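Local atomic coordinates of KLLA0F20702p (Kluyveromyces lactis, PDB entry 5Y5A), a protein that probably helps bring telomerase to chromosome ends as the yeast telomerase subunit Est1, through its complex with the telomere protein Cdc13. Residues L82-H90 with I130-L138; L192-I203 with D216-L224. One frame throughout, in Å; residues are numbered along the deposited sequence.

Both contacts lie in the all-helical N-terminal half of the modelled chain and come in series: contact 1 pairs helix 78-105 with helix 113-144, and contact 2 pairs helix 179-206 with helix 218-230. Their centres are about 13 Å apart, on the same side of the chain's centre. Helix 179-206 joins them. Its Tyr194 stacks on Trp86, probably hydrogen-bonds Asp83 through OH and packs its CB against Tyr134, while Cys197 touches Trp86. Two antiparallel helix pairs are thus built directly onto one another, as expected of the TPR clan, and contact 2 probably links the Est1 family region to the part related to DNA/RNA-binding domains.

Contact 1: residues L82-H90 with I130-L138; sequences LDLTWKHVH and IHKLYYSTL
His90 and Tyr134 both hold CG anti to the carbonyl carbon (chi1 near -66° in each), which sends the two rings at each other from opposite directions between helices 78-105 and 113-144. These are antiparallel neighbours in the TPR-like helical part of Est1, with segment axes 12.0 Å apart at 176°, and large side chains fill the gap. Tyr134 is a knob in a hole made by Leu82, Thr85, Trp86 and His90. Its OH reaches His90 ND1 at 2.7 Å, a hydrogen bond in which either could be the donor, and also lies at the edge of the Trp86 indole, near its plane. The His90 and Tyr134 planes stand 80° apart. Leu82 CD2 lies against the Tyr134 ring's CD1-CE1 edge, across from the CE2 side that meets His90.

The imidazole is filled in on both faces. Ile130 CG2 makes a CH-pi contact 3.5 Å from the ring centroid, while Thr85 CG2, from the same helix as His90, covers the opposite face. His42 of helix 33-53 takes NE2, so both ring nitrogens are hydrogen-bonded and the ring's rotation should be well fixed. This buried polar pair sits where helix 78-105 makes a wider pi-type turn, with Thr85 O accepting from both Val89 N and His90 N. Beside it, tip to tip, Thr85 CG2 presses on Leu133 CD2 at a tight 3.5 Å.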
loop_
_atom_site.group_PDB
_atom_site.type_symbol
_atom_site.label_atom_id
_atom_site.label_comp_id
_atom_site.label_asym_id
_atom_site.label_seq_id
_atom_site.Cartn_x
_atom_site.Cartn_y
_atom_site.Cartn_z
ATOM N N LEU A 82 -12.004 1.269 20.729
ATOM C CA LEU A 82 -11.629 2.385 19.872
ATOM C C LEU A 82 -12.373 2.361 18.535
ATOM O O LEU A 82 -12.650 3.411 17.958
ATOM C CB LEU A 82 -10.118 2.380 19.634
ATOM C CG LEU A 82 -9.263 2.569 20.888
ATOM C CD1 LEU A 82 -7.804 2.260 20.607
ATOM C CD2 LEU A 82 -9.417 3.988 21.428
ATOM N N ASP A 83 -12.678 1.163 18.038
ATOM C CA ASP A 83 -13.416 1.025 16.781
ATOM C C ASP A 83 -14.873 1.449 16.972
ATOM O O ASP A 83 -15.436 2.152 16.139
ATOM C CB ASP A 83 -13.335 -0.411 16.251
ATOM C CG ASP A 83 -11.994 -0.726 15.593
ATOM O OD1 ASP A 83 -11.319 0.205 15.107
ATOM O OD2 ASP A 83 -11.614 -1.913 15.552
ATOM N N LEU A 84 -15.482 1.034 18.078
ATOM C CA LEU A 84 -16.830 1.484 18.401
ATOM C C LEU A 84 -16.861 2.989 18.674
ATOM O O LEU A 84 -17.896 3.649 18.505
ATOM C CB LEU A 84 -17.377 0.723 19.609
ATOM C CG LEU A 84 -17.739 -0.746 19.393
ATOM C CD1 LEU A 84 -18.175 -1.373 20.702
ATOM C CD2 LEU A 84 -18.831 -0.883 18.346
ATOM N N THR A 85 -15.724 3.524 19.108
ATOM C CA THR A 85 -15.609 4.946 19.391
ATOM C C THR A 85 -15.632 5.756 18.100
ATOM O O THR A 85 -16.353 6.750 17.983
ATOM C CB THR A 85 -14.326 5.260 20.169
ATOM O OG1 THR A 85 -14.390 4.640 21.462
ATOM C CG2 THR A 85 -14.172 6.762 20.332
ATOM N N TRP A 86 -14.839 5.320 17.132
ATOM C CA TRP A 86 -14.824 5.957 15.827
ATOM C C TRP A 86 -16.189 5.881 15.169
ATOM O O TRP A 86 -16.749 6.895 14.766
ATOM C CB TRP A 86 -13.781 5.310 14.920
ATOM C CG TRP A 86 -13.830 5.864 13.543
ATOM C CD1 TRP A 86 -14.283 5.236 12.421
ATOM C CD2 TRP A 86 -13.435 7.183 13.141
ATOM N NE1 TRP A 86 -14.185 6.080 11.340
ATOM C CE2 TRP A 86 -13.669 7.276 11.753
ATOM C CE3 TRP A 86 -12.905 8.285 13.816
ATOM C CZ2 TRP A 86 -13.384 8.435 11.033
ATOM C CZ3 TRP A 86 -12.627 9.433 13.098
ATOM C CH2 TRP A 86 -12.867 9.500 11.722
ATOM N N LYS A 87 -16.725 4.666 15.091
ATOM C CA LYS A 87 -17.970 4.394 14.381
ATOM C C LYS A 87 -19.187 5.112 14.955
ATOM O O LYS A 87 -19.996 5.656 14.208
ATOM C CB LYS A 87 -18.238 2.889 14.367
ATOM C CG LYS A 87 -19.450 2.475 13.556
ATOM C CD LYS A 87 -19.647 0.976 13.639
ATOM C CE LYS A 87 -20.898 0.535 12.907
ATOM N NZ LYS A 87 -21.139 -0.927 13.070
ATOM N N HIS A 88 -19.314 5.112 16.278
ATOM C CA HIS A 88 -20.542 5.568 16.916
ATOM C C HIS A 88 -20.455 6.972 17.506
ATOM O O HIS A 88 -21.476 7.628 17.718
ATOM C CB HIS A 88 -20.951 4.584 18.009
ATOM C CG HIS A 88 -21.284 3.221 17.490
ATOM N ND1 HIS A 88 -22.461 2.946 16.829
ATOM C CD2 HIS A 88 -20.594 2.059 17.532
ATOM C CE1 HIS A 88 -22.482 1.670 16.487
ATOM N NE2 HIS A 88 -21.362 1.109 16.901
ATOM N N VAL A 89 -19.239 7.432 17.775
ATOM C CA VAL A 89 -19.062 8.732 18.408
ATOM C C VAL A 89 -18.410 9.744 17.473
ATOM O O VAL A 89 -18.956 10.819 17.235
ATOM C CB VAL A 89 -18.211 8.625 19.682
ATOM C CG1 VAL A 89 -18.071 9.985 20.335
ATOM C CG2 VAL A 89 -18.822 7.621 20.642
ATOM N N HIS A 90 -17.222 9.433 16.997
ATOM C CA HIS A 90 -16.481 10.351 16.169
ATOM C C HIS A 90 -16.898 10.448 14.732
ATOM O O HIS A 90 -17.100 11.531 14.234
ATOM C CB HIS A 90 -15.007 10.035 16.236
ATOM C CG HIS A 90 -14.412 10.268 17.577
ATOM N ND1 HIS A 90 -13.153 9.841 17.913
ATOM C CD2 HIS A 90 -14.906 10.880 18.672
ATOM C CE1 HIS A 90 -12.893 10.183 19.158
ATOM N NE2 HIS A 90 -13.942 10.813 19.641
ATOM N N ILE A 130 -11.378 15.102 20.760
ATOM C CA ILE A 130 -11.320 13.914 19.926
ATOM C C ILE A 130 -9.888 13.440 19.789
ATOM O O ILE A 130 -9.592 12.259 19.968
ATOM C CB ILE A 130 -11.902 14.181 18.527
ATOM C CG1 ILE A 130 -13.378 14.567 18.638
ATOM C CG2 ILE A 130 -11.723 12.958 17.630
ATOM C CD1 ILE A 130 -14.008 14.926 17.317
ATOM N N HIS A 131 -9.000 14.375 19.479
ATOM C CA HIS A 131 -7.593 14.050 19.325
ATOM C C HIS A 131 -7.010 13.529 20.631
ATOM O O HIS A 131 -6.178 12.623 20.628
ATOM C CB HIS A 131 -6.806 15.269 18.853
ATOM C CG HIS A 131 -5.363 14.981 18.590
ATOM N ND1 HIS A 131 -4.376 15.204 19.527
ATOM C CD2 HIS A 131 -4.740 14.467 17.503
ATOM C CE1 HIS A 131 -3.208 14.848 19.025
ATOM N NE2 HIS A 131 -3.400 14.399 17.797
ATOM N N LYS A 132 -7.458 14.100 21.744
ATOM C CA LYS A 132 -6.941 13.720 23.053
ATOM C C LYS A 132 -7.346 12.308 23.438
ATOM O O LYS A 132 -6.561 11.592 24.045
ATOM C CB LYS A 132 -7.406 14.701 24.131
ATOM C CG LYS A 132 -6.485 15.897 24.297
ATOM C CD LYS A 132 -6.974 16.846 25.379
ATOM C CE LYS A 132 -6.097 18.091 25.445
ATOM N NZ LYS A 132 -6.587 19.078 26.446
ATOM N N LEU A 133 -8.564 11.906 23.089
ATOM C CA LEU A 133 -9.036 10.562 23.412
ATOM C C LEU A 133 -8.101 9.486 22.853
ATOM O O LEU A 133 -7.808 8.489 23.516
ATOM C CB LEU A 133 -10.448 10.354 22.879
ATOM C CG LEU A 133 -11.103 9.016 23.221
ATOM C CD1 LEU A 133 -11.385 8.916 24.705
ATOM C CD2 LEU A 133 -12.382 8.857 22.445
ATOM N N TYR A 134 -7.615 9.700 21.638
ATOM C CA TYR A 134 -6.754 8.718 20.991
ATOM C C TYR A 134 -5.303 8.821 21.436
ATOM O O TYR A 134 -4.650 7.806 21.671
ATOM C CB TYR A 134 -6.841 8.863 19.476
ATOM C CG TYR A 134 -8.196 8.491 18.936
ATOM C CD1 TYR A 134 -8.707 7.209 19.119
ATOM C CD2 TYR A 134 -8.966 9.415 18.246
ATOM C CE1 TYR A 134 -9.950 6.862 18.633
ATOM C CE2 TYR A 134 -10.210 9.075 17.752
ATOM C CZ TYR A 134 -10.697 7.801 17.950
ATOM O OH TYR A 134 -11.932 7.460 17.460
ATOM N N TYR A 135 -4.800 10.045 21.543
ATOM C CA TYR A 135 -3.419 10.258 21.949
ATOM C C TYR A 135 -3.204 9.943 23.435
ATOM O O TYR A 135 -2.104 9.555 23.828
ATOM C CB TYR A 135 -2.984 11.693 21.636
ATOM C CG TYR A 135 -1.500 11.930 21.821
ATOM C CD1 TYR A 135 -0.578 11.379 20.945
ATOM C CD2 TYR A 135 -1.024 12.705 22.871
ATOM C CE1 TYR A 135 0.777 11.585 21.106
ATOM C CE2 TYR A 135 0.332 12.923 23.038
ATOM C CZ TYR A 135 1.228 12.355 22.153
ATOM O OH TYR A 135 2.579 12.563 22.314
ATOM N N SER A 136 -4.243 10.114 24.256
ATOM C CA SER A 136 -4.177 9.727 25.670
ATOM C C SER A 136 -3.901 8.241 25.777
ATOM O O SER A 136 -3.091 7.796 26.591
ATOM C CB SER A 136 -5.480 10.032 26.417
ATOM O OG SER A 136 -5.746 11.418 26.490
ATOM N N THR A 137 -4.603 7.479 24.949
ATOM C CA THR A 137 -4.520 6.033 24.984
ATOM C C THR A 137 -3.115 5.579 24.598
ATOM O O THR A 137 -2.539 4.714 25.257
ATOM C CB THR A 137 -5.571 5.411 24.059
ATOM O OG1 THR A 137 -6.830 6.053 24.299
ATOM C CG2 THR A 137 -5.712 3.924 24.330
ATOM N N LEU A 138 -2.562 6.182 23.547
ATOM C CA LEU A 138 -1.171 5.948 23.162
ATOM C C LEU A 138 -0.213 6.208 24.323
ATOM O O LEU A 138 0.586 5.340 24.685
ATOM C CB LEU A 138 -0.783 6.832 21.977
ATOM C CG LEU A 138 -1.167 6.345 20.584
ATOM C CD1 LEU A 138 -0.715 7.348 19.541
ATOM C CD2 LEU A 138 -0.565 4.979 20.313
#

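Contact 2: residues L192-I203 with D216-L224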
loop_
_atom_site.group_PDB
_atom_site.type_symbol
_atom_site.label_atom_id
_atom_site.label_comp_id
_atom_site.label_asym_id
_atom_site.label_seq_id
_atom_site.Cartn_x
_atom_site.Cartn_y
_atom_site.Cartn_z
ATOM N N LEU A 192 -3.449 5.591 16.094
ATOM C CA LEU A 192 -2.768 6.247 14.994
ATOM C C LEU A 192 -3.676 6.353 13.767
ATOM O O LEU A 192 -3.644 7.356 13.057
ATOM C CB LEU A 192 -1.482 5.499 14.654
ATOM C CG LEU A 192 -0.436 5.485 15.776
ATOM C CD1 LEU A 192 0.623 4.436 15.495
ATOM C CD2 LEU A 192 0.204 6.856 15.957
ATOM N N LEU A 193 -4.487 5.324 13.527
ATOM C CA LEU A 193 -5.424 5.336 12.403
ATOM C C LEU A 193 -6.476 6.436 12.535
ATOM O O LEU A 193 -6.753 7.157 11.576
ATOM C CB LEU A 193 -6.127 3.981 12.259
ATOM C CG LEU A 193 -7.192 3.891 11.152
ATOM C CD1 LEU A 193 -6.578 4.052 9.758
ATOM C CD2 LEU A 193 -7.979 2.588 11.229
ATOM N N TYR A 194 -7.065 6.567 13.716
ATOM C CA TYR A 194 -8.185 7.484 13.873
ATOM C C TYR A 194 -7.725 8.919 14.128
ATOM O O TYR A 194 -8.462 9.871 13.872
ATOM C CB TYR A 194 -9.110 6.997 14.985
ATOM C CG TYR A 194 -9.770 5.685 14.634
ATOM C CD1 TYR A 194 -10.356 5.496 13.385
ATOM C CD2 TYR A 194 -9.788 4.622 15.536
ATOM C CE1 TYR A 194 -10.953 4.286 13.045
ATOM C CE2 TYR A 194 -10.382 3.409 15.206
ATOM C CZ TYR A 194 -10.963 3.247 13.961
ATOM O OH TYR A 194 -11.558 2.050 13.633
ATOM N N ILE A 195 -6.506 9.079 14.622
ATOM C CA ILE A 195 -5.899 10.400 14.641
ATOM C C ILE A 195 -5.729 10.843 13.188
ATOM O O ILE A 195 -6.062 11.974 12.837
ATOM C CB ILE A 195 -4.547 10.410 15.386
ATOM C CG1 ILE A 195 -4.781 10.414 16.900
ATOM C CG2 ILE A 195 -3.724 11.620 14.995
ATOM C CD1 ILE A 195 -3.515 10.338 17.719
ATOM N N GLY A 196 -5.242 9.927 12.348
ATOM C CA GLY A 196 -5.063 10.188 10.927
ATOM C C GLY A 196 -6.331 10.665 10.242
ATOM O O GLY A 196 -6.349 11.735 9.622
ATOM N N CYS A 197 -7.397 9.879 10.365
ATOM C CA CYS A 197 -8.700 10.248 9.811
ATOM C C CYS A 197 -9.195 11.594 10.321
ATOM O O CYS A 197 -9.716 12.396 9.550
ATOM C CB CYS A 197 -9.748 9.191 10.140
ATOM S SG CYS A 197 -9.367 7.540 9.550
ATOM N N SER A 198 -9.052 11.823 11.624
ATOM C CA SER A 198 -9.512 13.066 12.239
ATOM C C SER A 198 -8.764 14.253 11.652
ATOM O O SER A 198 -9.366 15.266 11.313
ATOM C CB SER A 198 -9.324 13.026 13.754
ATOM O OG SER A 198 -10.007 11.923 14.315
ATOM N N GLN A 199 -7.448 14.108 11.535
ATOM C CA GLN A 199 -6.595 15.127 10.939
ATOM C C GLN A 199 -6.984 15.420 9.496
ATOM O O GLN A 199 -6.959 16.575 9.068
ATOM C CB GLN A 199 -5.130 14.699 10.999
ATOM C CG GLN A 199 -4.529 14.771 12.376
ATOM C CD GLN A 199 -4.509 16.183 12.902
ATOM O OE1 GLN A 199 -4.263 17.132 12.155
ATOM N NE2 GLN A 199 -4.782 16.337 14.192
ATOM N N ARG A 200 -7.325 14.375 8.743
ATOM C CA ARG A 200 -7.745 14.568 7.363
ATOM C C ARG A 200 -9.023 15.393 7.330
ATOM O O ARG A 200 -9.133 16.359 6.577
ATOM C CB ARG A 200 -7.964 13.237 6.644
ATOM C CG ARG A 200 -8.315 13.428 5.174
ATOM C CD ARG A 200 -8.558 12.116 4.452
ATOM N NE ARG A 200 -9.587 11.320 5.106
ATOM C CZ ARG A 200 -10.892 11.569 5.028
ATOM N NH1 ARG A 200 -11.749 10.784 5.667
ATOM N NH2 ARG A 200 -11.340 12.599 4.320
ATOM N N TYR A 201 -9.982 15.004 8.160
ATOM C CA TYR A 201 -11.254 15.710 8.257
ATOM C C TYR A 201 -11.073 17.175 8.644
ATOM O O TYR A 201 -11.766 18.052 8.127
ATOM C CB TYR A 201 -12.165 15.026 9.271
ATOM C CG TYR A 201 -13.039 13.944 8.690
ATOM C CD1 TYR A 201 -14.085 14.261 7.832
ATOM C CD2 TYR A 201 -12.834 12.608 9.014
ATOM C CE1 TYR A 201 -14.900 13.273 7.300
ATOM C CE2 TYR A 201 -13.644 11.611 8.488
ATOM C CZ TYR A 201 -14.676 11.949 7.632
ATOM O OH TYR A 201 -15.483 10.962 7.110
ATOM N N LYS A 202 -10.160 17.448 9.546
ATOM C CA LYS A 202 -9.954 18.805 9.962
ATOM C C LYS A 202 -9.429 19.631 8.825
ATOM O O LYS A 202 -9.935 20.697 8.554
ATOM C CB LYS A 202 -8.990 18.878 11.134
ATOM C CG LYS A 202 -8.666 20.296 11.561
ATOM C CD LYS A 202 -7.675 20.339 12.704
ATOM C CE LYS A 202 -7.137 21.741 12.909
ATOM N NZ LYS A 202 -5.724 21.732 13.339
ATOM N N ILE A 203 -8.403 19.128 8.164
ATOM C CA ILE A 203 -7.786 19.834 7.043
ATOM C C ILE A 203 -8.814 20.215 5.982
ATOM O O ILE A 203 -8.808 21.336 5.470
ATOM C CB ILE A 203 -6.686 18.988 6.413
ATOM C CG1 ILE A 203 -5.463 18.988 7.326
ATOM C CG2 ILE A 203 -6.318 19.510 5.033
ATOM C CD1 ILE A 203 -4.498 17.888 7.017
ATOM N N ASP A 216 -0.480 19.404 1.991
ATOM C CA ASP A 216 -1.571 19.794 2.878
ATOM C C ASP A 216 -1.983 18.656 3.807
ATOM O O ASP A 216 -2.536 18.892 4.880
ATOM C CB ASP A 216 -2.781 20.260 2.068
ATOM C CG ASP A 216 -2.506 21.534 1.291
ATOM O OD1 ASP A 216 -1.583 22.284 1.682
ATOM O OD2 ASP A 216 -3.214 21.788 0.295
ATOM N N PHE A 217 -1.716 17.424 3.389
ATOM C CA PHE A 217 -2.118 16.255 4.160
ATOM C C PHE A 217 -0.911 15.568 4.762
ATOM O O PHE A 217 -0.964 14.400 5.120
ATOM C CB PHE A 217 -2.924 15.295 3.283
ATOM C CG PHE A 217 -4.291 15.814 2.952
ATOM C CD1 PHE A 217 -5.349 15.612 3.821
ATOM C CD2 PHE A 217 -4.506 16.559 1.803
ATOM C CE1 PHE A 217 -6.607 16.109 3.528
ATOM C CE2 PHE A 217 -5.759 17.065 1.509
ATOM C CZ PHE A 217 -6.812 16.836 2.371
ATOM N N GLN A 218 0.170 16.322 4.887
ATOM C CA GLN A 218 1.413 15.803 5.427
ATOM C C GLN A 218 1.229 15.250 6.838
ATOM O O GLN A 218 1.784 14.208 7.175
ATOM C CB GLN A 218 2.485 16.898 5.427
ATOM C CG GLN A 218 3.908 16.378 5.553
ATOM C CD GLN A 218 4.928 17.496 5.608
ATOM O OE1 GLN A 218 4.701 18.523 6.242
ATOM N NE2 GLN A 218 6.056 17.305 4.932
ATOM N N LYS A 219 0.445 15.945 7.657
ATOM C CA LYS A 219 0.294 15.553 9.056
ATOM C C LYS A 219 -0.525 14.263 9.229
ATOM O O LYS A 219 -0.105 13.363 9.961
ATOM C CB LYS A 219 -0.322 16.698 9.870
ATOM C CG LYS A 219 -0.239 16.495 11.374
ATOM C CD LYS A 219 -0.683 17.739 12.117
ATOM C CE LYS A 219 -0.481 17.597 13.616
ATOM N NZ LYS A 219 -0.905 18.831 14.345
ATOM N N PRO A 220 -1.692 14.155 8.568
ATOM C CA PRO A 220 -2.360 12.857 8.722
ATOM C C PRO A 220 -1.573 11.718 8.075
ATOM O O PRO A 220 -1.610 10.595 8.579
ATOM C CB PRO A 220 -3.710 13.064 8.025
ATOM C CG PRO A 220 -3.534 14.274 7.163
ATOM C CD PRO A 220 -2.546 15.135 7.876
ATOM N N LEU A 221 -0.855 12.008 6.992
ATOM C CA LEU A 221 -0.062 10.988 6.317
ATOM C C LEU A 221 1.045 10.463 7.217
ATOM O O LEU A 221 1.388 9.292 7.145
ATOM C CB LEU A 221 0.529 11.529 5.019
ATOM C CG LEU A 221 -0.463 11.633 3.859
ATOM C CD1 LEU A 221 0.166 12.329 2.669
ATOM C CD2 LEU A 221 -0.954 10.263 3.465
ATOM N N ARG A 222 1.597 11.314 8.077
ATOM C CA ARG A 222 2.642 10.854 8.992
ATOM C C ARG A 222 2.091 9.856 10.010
ATOM O O ARG A 222 2.716 8.828 10.275
ATOM C CB ARG A 222 3.299 12.021 9.726
ATOM C CG ARG A 222 4.509 11.593 10.552
ATOM C CD ARG A 222 5.004 12.692 11.487
ATOM N NE ARG A 222 4.159 12.830 12.670
ATOM C CZ ARG A 222 4.614 13.150 13.877
ATOM N NH1 ARG A 222 5.910 13.362 14.062
ATOM N NH2 ARG A 222 3.772 13.255 14.898
ATOM N N TYR A 223 0.924 10.159 10.575
ATOM C CA TYR A 223 0.283 9.257 11.528
ATOM C C TYR A 223 -0.092 7.933 10.868
ATOM O O TYR A 223 0.104 6.868 11.439
ATOM C CB TYR A 223 -0.958 9.906 12.144
ATOM C CG TYR A 223 -0.640 10.950 13.198
ATOM C CD1 TYR A 223 -0.142 10.581 14.442
ATOM C CD2 TYR A 223 -0.840 12.299 12.948
ATOM C CE1 TYR A 223 0.150 11.525 15.407
ATOM C CE2 TYR A 223 -0.551 13.254 13.908
ATOM C CZ TYR A 223 -0.055 12.861 15.137
ATOM O OH TYR A 223 0.234 13.809 16.095
ATOM N N LEU A 224 -0.629 8.015 9.656
ATOM C CA LEU A 224 -1.004 6.830 8.905
ATOM C C LEU A 224 0.232 5.997 8.558
ATOM O O LEU A 224 0.201 4.768 8.615
ATOM C CB LEU A 224 -1.767 7.227 7.642
ATOM C CG LEU A 224 -3.140 7.872 7.848
ATOM C CD1 LEU A 224 -3.749 8.291 6.515
ATOM C CD2 LEU A 224 -4.064 6.915 8.580
#
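Pro220 is the knob here, set among Gly196, Gln199, Arg200 and Ile203. Its CB lies 3.4 Å from Gly196 O and also meets Gln199 CB; CG faces Ile203 CD1; and Pro220 CD meets that same methyl at a tight 3.5 Å. With no side chain on Gly196, the backbones come together to 4.4 Å between Gly196 CA and Pro220 CA, and Leu224 CD2 occupies the space beside the glycine.

Aromatic rings close the contact on both sides of this point. Ile195 CG2 stands over the centre of the Tyr223 ring, 3.5 Å from its centroid and only 7° off the normal, while Leu192 CD2 meets that ring at its edge. The Ile195 methyl gets there by lying anti to the backbone N, with CG1 (chi1 -78°) beside that nitrogen. Toward the start of helix 218-230, Ile203 CG2 covers one face of Phe217, 4.0 Å from the ring centroid, and Arg200 CG touches Phe217 CE1. Phe217 also meets His247, which ties in helix 235-247.

The segment axes are 8.0 Å apart at 168°. Such close packing of consecutive helices makes an antiparallel helical hairpin, consistent with the TPR-like helical repeats expected of this family.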